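Long-range contact in 5-cytosine DNA methyltransferase (Entamoeba histolytica, PDB 3QV2), which probably transfers a methyl group from S-adenosyl-L-methionine to carbon 5 of cytosine in tRNA or DNA, as a Dnmt2-type methyltransferase: residues Tyr273-Phe285 and Asp298-Phe312. Numbering follows the deposited sequence.
Sequences YFTPNEIKKIHGF and DKQQYQCLGNSVSCF. With SAH (S-adenosyl-L-homocysteine), chain B; SO4 (sulfate ion), chain E.
Pro276 lies over one face of the Tyr302 ring, its CG 4.2 Å from the ring centroid in a CH-pi contact displaced toward the rim, while Ile279 CD1 meets the same ring in plane at its edge. The Phe285 ring carries Cys311 SG almost over its centre, 3.8 Å from the centroid and 7° off the normal, a sulfur-aromatic contact; Ser308 CB comes to its edge. Ile279 CG2 covers part of one face of the His283 imidazole, whose edge is turned to Ser308. Phe312 brings its own edge to the carbonyl O of Ile282. The short axes of helices 276-282 and 298-306 lie 15° apart with a closest approach of 9.9 Å, and Pro276 enters knobs-into-holes among Asp298, Gln301, Tyr302 and Leu305. Leu305 splits its branches, CD1 against Pro276 O (3.2 Å), CA and CB, and CD2 toward Lys280 CA and CB. Tyr302 OH donates to Phe274 O at 2.7 Å, just before the capping box of Thr275 and Glu278.

Segment 273-285 carries conserved motif IX of the C5-methyltransferases and the run Gly306-Val309 motif X; residues 307-309, which follow helix 298-306, line the S-adenosyl-L-homocysteine pocket, with Ser308 CA 3.7 Å from ligand atom O. His283 ND1 donates in the ring plane to Ser308 OG (2.8 Å), and that hydroxyl donates onward to a lone pair of Leu305 O, so its rotation is fixed from two sides; chi1 of 69° holds OG between the backbone N and carbonyl carbon. Gly284, at positive phi, follows the last turn in a Schellman motif and lets Phe312 CE2 approach its CA. Cys311 N donates to His283 O, and a water bridges Ile282 O and Ser310 OG. Arg29 NH1 of helix 22-29 hydrogen-bonds to Gly284 O.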
ATOM      1  N   TYR A 273      -7.915   0.395 -19.926  1.00 22.06           N
ATOM      2  CA  TYR A 273      -7.375   0.497 -18.580  1.00 23.20           C
ATOM      3  C   TYR A 273      -7.636  -0.810 -17.854  1.00 24.53           C
ATOM      4  O   TYR A 273      -8.581  -1.530 -18.178  1.00 24.03           O
ATOM      5  CB  TYR A 273      -8.040   1.633 -17.801  1.00 25.22           C
ATOM      6  CG  TYR A 273      -7.950   2.994 -18.454  1.00 24.84           C
ATOM      7  CD1 TYR A 273      -6.765   3.716 -18.441  1.00 21.81           C
ATOM      8  CD2 TYR A 273      -9.058   3.564 -19.065  1.00 26.78           C
ATOM      9  CE1 TYR A 273      -6.683   4.965 -19.031  1.00 22.62           C
ATOM     10  CE2 TYR A 273      -8.988   4.808 -19.656  1.00 26.67           C
ATOM     11  CZ  TYR A 273      -7.799   5.505 -19.637  1.00 25.56           C
ATOM     12  OH  TYR A 273      -7.732   6.744 -20.227  1.00 24.48           O
ATOM     13  N   PHE A 274      -6.796  -1.122 -16.876  1.00 26.54           N
ATOM     14  CA  PHE A 274      -7.091  -2.220 -15.970  1.00 21.93           C
ATOM     15  C   PHE A 274      -8.262  -1.803 -15.091  1.00 19.33           C
ATOM     16  O   PHE A 274      -8.363  -0.642 -14.693  1.00 18.72           O
ATOM     17  CB  PHE A 274      -5.875  -2.555 -15.107  1.00 20.60           C
ATOM     18  CG  PHE A 274      -4.743  -3.192 -15.867  1.00 23.11           C
ATOM     19  CD1 PHE A 274      -4.761  -4.547 -16.152  1.00 22.44           C
ATOM     20  CD2 PHE A 274      -3.656  -2.440 -16.284  1.00 23.78           C
ATOM     21  CE1 PHE A 274      -3.722  -5.142 -16.846  1.00 20.87           C
ATOM     22  CE2 PHE A 274      -2.612  -3.028 -16.978  1.00 19.93           C
ATOM     23  CZ  PHE A 274      -2.647  -4.381 -17.259  1.00 19.95           C
ATOM     24  N   THR A 275      -9.153  -2.742 -14.795  1.00 19.98           N
ATOM     25  CA  THR A 275     -10.307  -2.450 -13.953  1.00 23.92           C
ATOM     26  C   THR A 275      -9.887  -2.358 -12.492  1.00 23.57           C
ATOM     27  O   THR A 275      -8.824  -2.850 -12.119  1.00 22.77           O
ATOM     28  CB  THR A 275     -11.390  -3.534 -14.088  1.00 25.52           C
ATOM     29  OG1 THR A 275     -10.952  -4.730 -13.430  1.00 24.66           O
ATOM     30  CG2 THR A 275     -11.672  -3.828 -15.552  1.00 23.56           C
ATOM     31  N   PRO A 276     -10.722  -1.720 -11.657  1.00 24.35           N
ATOM     32  CA  PRO A 276     -10.429  -1.648 -10.222  1.00 24.46           C
ATOM     33  C   PRO A 276     -10.194  -3.039  -9.638  1.00 29.55           C
ATOM     34  O   PRO A 276      -9.278  -3.235  -8.838  1.00 31.50           O
ATOM     35  CB  PRO A 276     -11.707  -1.044  -9.639  1.00 22.80           C
ATOM     36  CG  PRO A 276     -12.288  -0.247 -10.755  1.00 25.12           C
ATOM     37  CD  PRO A 276     -11.957  -0.999 -12.012  1.00 24.06           C
ATOM     38  N   ASN A 277     -11.022  -3.993 -10.049  1.00 29.77           N
ATOM     39  CA  ASN A 277     -10.937  -5.359  -9.552  1.00 30.53           C
ATOM     40  C   ASN A 277      -9.615  -6.022  -9.926  1.00 29.62           C
ATOM     41  O   ASN A 277      -9.082  -6.837  -9.171  1.00 29.65           O
ATOM     42  CB  ASN A 277     -12.117  -6.185 -10.071  1.00 31.86           C
ATOM     43  CG  ASN A 277     -12.250  -7.522  -9.369  1.00 31.31           C
ATOM     44  OD1 ASN A 277     -11.947  -8.569  -9.939  1.00 31.30           O
ATOM     45  ND2 ASN A 277     -12.703  -7.490  -8.121  1.00 30.09           N
ATOM     46  N   GLU A 278      -9.086  -5.663 -11.092  1.00 28.46           N
ATOM     47  CA  GLU A 278      -7.815  -6.210 -11.556  1.00 24.73           C
ATOM     48  C   GLU A 278      -6.638  -5.679 -10.740  1.00 22.66           C
ATOM     49  O   GLU A 278      -5.731  -6.432 -10.385  1.00 23.18           O
ATOM     50  CB  GLU A 278      -7.617  -5.921 -13.046  1.00 23.17           C
ATOM     51  CG  GLU A 278      -8.553  -6.711 -13.949  1.00 21.02           C
ATOM     52  CD  GLU A 278      -8.396  -6.356 -15.416  1.00 20.16           C
ATOM     53  OE1 GLU A 278      -8.078  -5.187 -15.716  1.00 20.22           O
ATOM     54  OE2 GLU A 278      -8.591  -7.247 -16.267  1.00 19.49           O
ATOM     55  N   ILE A 279      -6.658  -4.384 -10.444  1.00 21.31           N
ATOM     56  CA  ILE A 279      -5.638  -3.785  -9.595  1.00 19.72           C
ATOM     57  C   ILE A 279      -5.697  -4.414  -8.210  1.00 18.85           C
ATOM     58  O   ILE A 279      -4.669  -4.722  -7.608  1.00 16.32           O
ATOM     59  CB  ILE A 279      -5.836  -2.267  -9.457  1.00 19.09           C
ATOM     60  CG1 ILE A 279      -5.838  -1.599 -10.835  1.00 18.99           C
ATOM     61  CG2 ILE A 279      -4.762  -1.667  -8.561  1.00 20.74           C
ATOM     62  CD1 ILE A 279      -6.031  -0.097 -10.782  1.00 16.76           C
ATOM     63  N   LYS A 280      -6.917  -4.603  -7.717  1.00 16.73           N
ATOM     64  CA  LYS A 280      -7.145  -5.212  -6.413  1.00 19.86           C
ATOM     65  C   LYS A 280      -6.479  -6.582  -6.322  1.00 20.65           C
ATOM     66  O   LYS A 280      -5.881  -6.924  -5.304  1.00 21.48           O
ATOM     67  CB  LYS A 280      -8.649  -5.324  -6.141  1.00 21.29           C
ATOM     68  CG  LYS A 280      -9.009  -5.821  -4.751  1.00 22.48           C
ATOM     69  CD  LYS A 280      -9.110  -7.336  -4.708  1.00 24.80           C
ATOM     70  CE  LYS A 280     -10.164  -7.844  -5.676  1.00 23.44           C
ATOM     71  NZ  LYS A 280     -10.416  -9.297  -5.491  1.00 23.25           N
ATOM     72  N   LYS A 281      -6.580  -7.360  -7.396  1.00 23.22           N
ATOM     73  CA  LYS A 281      -5.951  -8.674  -7.448  1.00 23.55           C
ATOM     74  C   LYS A 281      -4.430  -8.572  -7.551  1.00 23.93           C
ATOM     75  O   LYS A 281      -3.704  -9.362  -6.947  1.00 23.20           O
ATOM     76  CB  LYS A 281      -6.515  -9.501  -8.608  1.00 27.34           C
ATOM     77  CG  LYS A 281      -7.903 -10.067  -8.343  1.00 32.32           C
ATOM     78  CD  LYS A 281      -8.421 -10.870  -9.523  1.00 33.44           C
ATOM     79  CE  LYS A 281      -8.773  -9.970 -10.695  1.00 36.21           C
ATOM     80  NZ  LYS A 281      -9.364 -10.738 -11.827  1.00 37.75           N
ATOM     81  N   ILE A 282      -3.952  -7.595  -8.312  1.00 25.20           N
ATOM     82  CA  ILE A 282      -2.515  -7.394  -8.470  1.00 22.93           C
ATOM     83  C   ILE A 282      -1.865  -6.978  -7.151  1.00 23.67           C
ATOM     84  O   ILE A 282      -0.725  -7.348  -6.868  1.00 23.79           O
ATOM     85  CB  ILE A 282      -2.205  -6.343  -9.554  1.00 20.39           C
ATOM     86  CG1 ILE A 282      -2.679  -6.837 -10.926  1.00 20.00           C
ATOM     87  CG2 ILE A 282      -0.719  -6.042  -9.588  1.00 19.43           C
ATOM     88  CD1 ILE A 282      -2.389  -5.869 -12.057  1.00 16.27           C
ATOM     89  N   HIS A 283      -2.597  -6.216  -6.344  1.00 23.06           N
ATOM     90  CA  HIS A 283      -2.092  -5.774  -5.047  1.00 21.91           C
ATOM     91  C   HIS A 283      -2.209  -6.867  -3.987  1.00 23.28           C
ATOM     92  O   HIS A 283      -1.760  -6.694  -2.854  1.00 22.31           O
ATOM     93  CB  HIS A 283      -2.804  -4.498  -4.588  1.00 20.53           C
ATOM     94  CG  HIS A 283      -2.368  -3.268  -5.324  1.00 21.82           C
ATOM     95  ND1 HIS A 283      -2.636  -1.993  -4.867  1.00 24.15           N
ATOM     96  CD2 HIS A 283      -1.682  -3.114  -6.479  1.00 22.72           C
ATOM     97  CE1 HIS A 283      -2.135  -1.112  -5.712  1.00 24.62           C
ATOM     98  NE2 HIS A 283      -1.551  -1.765  -6.701  1.00 24.56           N
ATOM     99  N   GLY A 284      -2.819  -7.986  -4.359  1.00 23.04           N
ATOM    100  CA  GLY A 284      -2.840  -9.159  -3.505  1.00 24.06           C
ATOM    101  C   GLY A 284      -3.910  -9.190  -2.430  1.00 24.72           C
ATOM    102  O   GLY A 284      -3.742  -9.861  -1.411  1.00 27.24           O
ATOM    103  N   PHE A 285      -5.008  -8.475  -2.644  1.00 23.53           N
ATOM    104  CA  PHE A 285      -6.143  -8.559  -1.730  1.00 22.36           C
ATOM    105  C   PHE A 285      -6.881  -9.877  -1.953  1.00 22.63           C
ATOM    106  O   PHE A 285      -6.793 -10.465  -3.031  1.00 21.60           O
ATOM    107  CB  PHE A 285      -7.088  -7.371  -1.916  1.00 22.95           C
ATOM    108  CG  PHE A 285      -6.510  -6.060  -1.461  1.00 21.68           C
ATOM    109  CD1 PHE A 285      -6.884  -5.504  -0.248  1.00 22.01           C
ATOM    110  CD2 PHE A 285      -5.591  -5.386  -2.246  1.00 20.67           C
ATOM    111  CE1 PHE A 285      -6.352  -4.298   0.170  1.00 21.86           C
ATOM    112  CE2 PHE A 285      -5.056  -4.182  -1.832  1.00 20.84           C
ATOM    113  CZ  PHE A 285      -5.436  -3.637  -0.622  1.00 21.98           C
ATOM    114  N   ASP A 298     -15.751   4.229 -10.390  1.00 31.70           N
ATOM    115  CA  ASP A 298     -14.441   3.655 -10.671  1.00 28.02           C
ATOM    116  C   ASP A 298     -13.323   4.589 -10.219  1.00 25.41           C
ATOM    117  O   ASP A 298     -12.319   4.144  -9.667  1.00 26.07           O
ATOM    118  CB  ASP A 298     -14.291   3.324 -12.158  1.00 25.00           C
ATOM    119  CG  ASP A 298     -15.140   2.143 -12.581  1.00 25.64           C
ATOM    120  OD1 ASP A 298     -15.642   1.418 -11.695  1.00 29.46           O
ATOM    121  OD2 ASP A 298     -15.297   1.930 -13.801  1.00 29.11           O
ATOM    122  N   LYS A 299     -13.505   5.885 -10.455  1.00 22.57           N
ATOM    123  CA  LYS A 299     -12.534   6.886 -10.029  1.00 29.11           C
ATOM    124  C   LYS A 299     -12.236   6.776  -8.536  1.00 26.87           C
ATOM    125  O   LYS A 299     -11.077   6.709  -8.129  1.00 23.33           O
ATOM    126  CB  LYS A 299     -13.031   8.294 -10.363  1.00 32.57           C
ATOM    127  CG  LYS A 299     -13.120   8.581 -11.851  1.00 37.80           C
ATOM    128  CD  LYS A 299     -11.759   8.448 -12.519  1.00 40.75           C
ATOM    129  CE  LYS A 299     -11.862   8.615 -14.027  1.00 43.59           C
ATOM    130  NZ  LYS A 299     -12.375   9.959 -14.413  1.00 44.06           N
ATOM    131  N   GLN A 300     -13.290   6.757  -7.726  1.00 27.84           N
ATOM    132  CA  GLN A 300     -13.148   6.657  -6.276  1.00 29.10           C
ATOM    133  C   GLN A 300     -12.404   5.386  -5.865  1.00 24.54           C
ATOM    134  O   GLN A 300     -11.594   5.405  -4.939  1.00 24.03           O
ATOM    135  CB  GLN A 300     -14.522   6.716  -5.603  1.00 30.92           C
ATOM    136  CG  GLN A 300     -15.214   8.067  -5.724  1.00 33.56           C
ATOM    137  CD  GLN A 300     -16.664   8.025  -5.281  1.00 37.95           C
ATOM    138  OE1 GLN A 300     -17.349   7.020  -5.463  1.00 39.10           O
ATOM    139  NE2 GLN A 300     -17.138   9.119  -4.695  1.00 39.59           N
ATOM    140  N   GLN A 301     -12.676   4.286  -6.561  1.00 21.95           N
ATOM    141  CA  GLN A 301     -12.015   3.018  -6.278  1.00 20.71           C
ATOM    142  C   GLN A 301     -10.556   3.055  -6.725  1.00 22.84           C
ATOM    143  O   GLN A 301      -9.666   2.584  -6.016  1.00 24.80           O
ATOM    144  CB  GLN A 301     -12.750   1.865  -6.964  1.00 24.08           C
ATOM    145  CG  GLN A 301     -14.225   1.776  -6.606  1.00 24.43           C
ATOM    146  CD  GLN A 301     -14.955   0.704  -7.389  1.00 28.01           C
ATOM    147  OE1 GLN A 301     -14.412  -0.368  -7.656  1.00 29.80           O
ATOM    148  NE2 GLN A 301     -16.196   0.991  -7.767  1.00 27.03           N
ATOM    149  N   TYR A 302     -10.321   3.614  -7.907  1.00 20.60           N
ATOM    150  CA  TYR A 302      -8.970   3.786  -8.430  1.00 20.31           C
ATOM    151  C   TYR A 302      -8.109   4.581  -7.457  1.00 16.30           C
ATOM    152  O   TYR A 302      -6.961   4.225  -7.194  1.00 17.32           O
ATOM    153  CB  TYR A 302      -9.012   4.500  -9.784  1.00 21.13           C
ATOM    154  CG  TYR A 302      -9.366   3.609 -10.952  1.00 21.93           C
ATOM    155  CD1 TYR A 302      -8.741   2.380 -11.130  1.00 22.00           C
ATOM    156  CD2 TYR A 302     -10.325   3.994 -11.879  1.00 24.86           C
ATOM    157  CE1 TYR A 302      -9.059   1.563 -12.200  1.00 23.09           C
ATOM    158  CE2 TYR A 302     -10.652   3.183 -12.950  1.00 27.03           C
ATOM    159  CZ  TYR A 302     -10.016   1.971 -13.107  1.00 24.86           C
ATOM    160  OH  TYR A 302     -10.340   1.164 -14.173  1.00 25.79           O
ATOM    161  N   GLN A 303      -8.675   5.659  -6.924  1.00 16.78           N
ATOM    162  CA  GLN A 303      -7.957   6.531  -6.001  1.00 20.19           C
ATOM    163  C   GLN A 303      -7.519   5.787  -4.744  1.00 18.01           C
ATOM    164  O   GLN A 303      -6.367   5.894  -4.318  1.00 18.49           O
ATOM    165  CB  GLN A 303      -8.821   7.738  -5.630  1.00 24.11           C
ATOM    166  CG  GLN A 303      -9.157   8.635  -6.813  1.00 29.15           C
ATOM    167  CD  GLN A 303     -10.208   9.674  -6.480  1.00 35.53           C
ATOM    168  OE1 GLN A 303     -10.593   9.836  -5.321  1.00 40.73           O
ATOM    169  NE2 GLN A 303     -10.680  10.385  -7.498  1.00 34.29           N
ATOM    170  N   CYS A 304      -8.442   5.031  -4.156  1.00 13.50           N
ATOM    171  CA  CYS A 304      -8.142   4.248  -2.963  1.00 18.20           C
ATOM    172  C   CYS A 304      -7.093   3.182  -3.262  1.00 17.22           C
ATOM    173  O   CYS A 304      -6.119   3.035  -2.525  1.00 18.01           O
ATOM    174  CB  CYS A 304      -9.413   3.595  -2.413  1.00 20.06           C
ATOM    175  SG  CYS A 304     -10.629   4.764  -1.761  1.00 28.14           S
ATOM    176  N   LEU A 305      -7.296   2.447  -4.350  1.00 15.07           N
ATOM    177  CA  LEU A 305      -6.363   1.400  -4.752  1.00 18.94           C
ATOM    178  C   LEU A 305      -4.974   1.963  -5.038  1.00 22.90           C
ATOM    179  O   LEU A 305      -3.965   1.377  -4.650  1.00 20.30           O
ATOM    180  CB  LEU A 305      -6.896   0.647  -5.972  1.00 18.10           C
ATOM    181  CG  LEU A 305      -8.106  -0.252  -5.713  1.00 16.46           C
ATOM    182  CD1 LEU A 305      -8.818  -0.606  -7.012  1.00 20.21           C
ATOM    183  CD2 LEU A 305      -7.683  -1.508  -4.962  1.00 15.62           C
ATOM    184  N   GLY A 306      -4.932   3.104  -5.718  1.00 24.15           N
ATOM    185  CA  GLY A 306      -3.674   3.755  -6.035  1.00 21.13           C
ATOM    186  C   GLY A 306      -2.903   4.134  -4.786  1.00 20.41           C
ATOM    187  O   GLY A 306      -1.675   4.207  -4.800  1.00 21.73           O
ATOM    188  N   ASN A 307      -3.629   4.371  -3.698  1.00 17.82           N
ATOM    189  CA  ASN A 307      -3.019   4.763  -2.432  1.00 17.87           C
ATOM    190  C   ASN A 307      -2.765   3.586  -1.491  1.00 18.65           C
ATOM    191  O   ASN A 307      -2.254   3.770  -0.386  1.00 23.45           O
ATOM    192  CB  ASN A 307      -3.881   5.814  -1.726  1.00 21.30           C
ATOM    193  CG  ASN A 307      -3.811   7.173  -2.393  1.00 27.09           C
ATOM    194  OD1 ASN A 307      -2.758   7.583  -2.881  1.00 27.91           O
ATOM    195  ND2 ASN A 307      -4.935   7.880  -2.419  1.00 31.08           N
ATOM    196  N   SER A 308      -3.120   2.382  -1.930  1.00 18.76           N
ATOM    197  CA  SER A 308      -2.992   1.196  -1.086  1.00 20.63           C
ATOM    198  C   SER A 308      -1.570   0.640  -1.092  1.00 17.85           C
ATOM    199  O   SER A 308      -0.601   1.392  -1.189  1.00 15.69           O
ATOM    200  CB  SER A 308      -3.984   0.112  -1.515  1.00 20.49           C
ATOM    201  OG  SER A 308      -3.636  -0.425  -2.778  1.00 23.67           O
ATOM    202  N   VAL A 309      -1.453  -0.682  -0.988  1.00 15.12           N
ATOM    203  CA  VAL A 309      -0.151  -1.328  -0.857  1.00 19.30           C
ATOM    204  C   VAL A 309      -0.082  -2.648  -1.619  1.00 18.50           C
ATOM    205  O   VAL A 309      -1.070  -3.092  -2.207  1.00 19.83           O
ATOM    206  CB  VAL A 309       0.171  -1.627   0.622  1.00 15.66           C
ATOM    207  CG1 VAL A 309       0.257  -0.338   1.430  1.00 11.92           C
ATOM    208  CG2 VAL A 309      -0.873  -2.564   1.208  1.00 14.65           C
ATOM    209  N   SER A 310       1.095  -3.266  -1.603  1.00 17.82           N
ATOM    210  CA  SER A 310       1.272  -4.604  -2.151  1.00 18.12           C
ATOM    211  C   SER A 310       1.206  -5.630  -1.027  1.00 19.79           C
ATOM    212  O   SER A 310       2.208  -5.902  -0.365  1.00 22.06           O
ATOM    213  CB  SER A 310       2.612  -4.718  -2.878  1.00 16.74           C
ATOM    214  OG  SER A 310       2.881  -6.063  -3.239  1.00 17.21           O
ATOM    215  N   CYS A 311       0.020  -6.190  -0.809  1.00 20.97           N
ATOM    216  CA  CYS A 311      -0.178  -7.168   0.252  1.00 16.30           C
ATOM    217  C   CYS A 311       0.799  -8.330   0.124  1.00 17.47           C
ATOM    218  O   CYS A 311       1.225  -8.904   1.124  1.00 20.96           O
ATOM    219  CB  CYS A 311      -1.617  -7.684   0.248  1.00 13.18           C
ATOM    220  SG  CYS A 311      -2.859  -6.394   0.483  1.00 20.87           S
ATOM    221  N   PHE A 312       1.151  -8.668  -1.113  1.00 16.49           N
ATOM    222  CA  PHE A 312       2.133  -9.716  -1.369  1.00 16.28           C
ATOM    223  C   PHE A 312       3.432  -9.449  -0.618  1.00 12.33           C
ATOM    224  O   PHE A 312       3.898 -10.286   0.152  1.00 12.87           O
ATOM    225  CB  PHE A 312       2.423  -9.836  -2.869  1.00 17.88           C
ATOM    226  CG  PHE A 312       1.329 -10.505  -3.651  1.00 21.81           C
ATOM    227  CD1 PHE A 312       1.072 -11.857  -3.490  1.00 20.68           C
ATOM    228  CD2 PHE A 312       0.572  -9.788  -4.561  1.00 23.55           C
ATOM    229  CE1 PHE A 312       0.070 -12.477  -4.212  1.00 23.51           C
ATOM    230  CE2 PHE A 312      -0.430 -10.403  -5.287  1.00 23.28           C
ATOM    231  CZ  PHE A 312      -0.682 -11.749  -5.110  1.00 24.37           C
TER
HETATM  232  N   SAH B 323      -2.409   1.622   3.539  1.00 22.58           N
HETATM  233  CA  SAH B 323      -3.809   1.957   3.366  1.00 21.57           C
HETATM  234  CB  SAH B 323      -3.971   3.395   2.891  1.00 21.80           C
HETATM  235  CG  SAH B 323      -2.916   4.408   3.265  1.00 22.36           C
HETATM  236  SD  SAH B 323      -3.102   6.078   2.605  1.00 19.15           S
HETATM  237  C   SAH B 323      -4.439   0.985   2.400  1.00 18.21           C
HETATM  238  O   SAH B 323      -5.435   1.343   1.709  1.00 21.03           O
HETATM  239  OXT SAH B 323      -3.967  -0.198   2.286  1.00 15.75           O
HETATM  240  C5' SAH B 323      -3.093   7.243   3.950  1.00 23.78           C
HETATM  241  C4' SAH B 323      -4.338   7.413   4.741  1.00 24.41           C
HETATM  242  O4' SAH B 323      -4.042   8.151   5.875  1.00 25.37           O
HETATM  243  C3' SAH B 323      -5.315   8.179   3.964  1.00 22.59           C
HETATM  244  O3' SAH B 323      -6.388   7.367   3.629  1.00 21.39           O
HETATM  245  C2' SAH B 323      -5.760   9.269   4.795  1.00 23.85           C
HETATM  246  O2' SAH B 323      -7.143   9.311   4.821  1.00 21.90           O
HETATM  247  C1' SAH B 323      -5.229   8.966   6.127  1.00 20.20           C
HETATM  248  N9  SAH B 323      -4.995  10.160   6.888  1.00 20.62           N
HETATM  249  C8  SAH B 323      -4.363  11.293   6.554  1.00 21.61           C
HETATM  250  N7  SAH B 323      -4.413  12.108   7.621  1.00 21.16           N
HETATM  251  C5  SAH B 323      -5.081  11.477   8.616  1.00 21.66           C
HETATM  252  C6  SAH B 323      -5.427  11.840   9.920  1.00 19.99           C
HETATM  253  N6  SAH B 323      -5.059  13.131  10.448  1.00 17.83           N
HETATM  254  N1  SAH B 323      -6.112  10.956  10.668  1.00 19.09           N
HETATM  255  C2  SAH B 323      -6.465   9.752  10.198  1.00 17.43           C
HETATM  256  N3  SAH B 323      -6.144   9.383   8.953  1.00 20.42           N
HETATM  257  C4  SAH B 323      -5.460  10.219   8.150  1.00 22.06           C
HETATM  258  S   SO4 E 326     -12.415 -12.886 -10.269  1.00107.09           S
HETATM  259  O1  SO4 E 326     -12.714 -11.638 -10.960  1.00106.88           O
HETATM  260  O2  SO4 E 326     -11.009 -13.236 -10.514  1.00107.08           O
HETATM  261  O3  SO4 E 326     -12.672 -12.713  -8.837  1.00106.62           O
HETATM  262  O4  SO4 E 326     -13.276 -13.979 -10.724  1.00107.46           O
HETATM  263  O   HOH W   1       1.715  -6.442  -5.677  1.00 12.71           O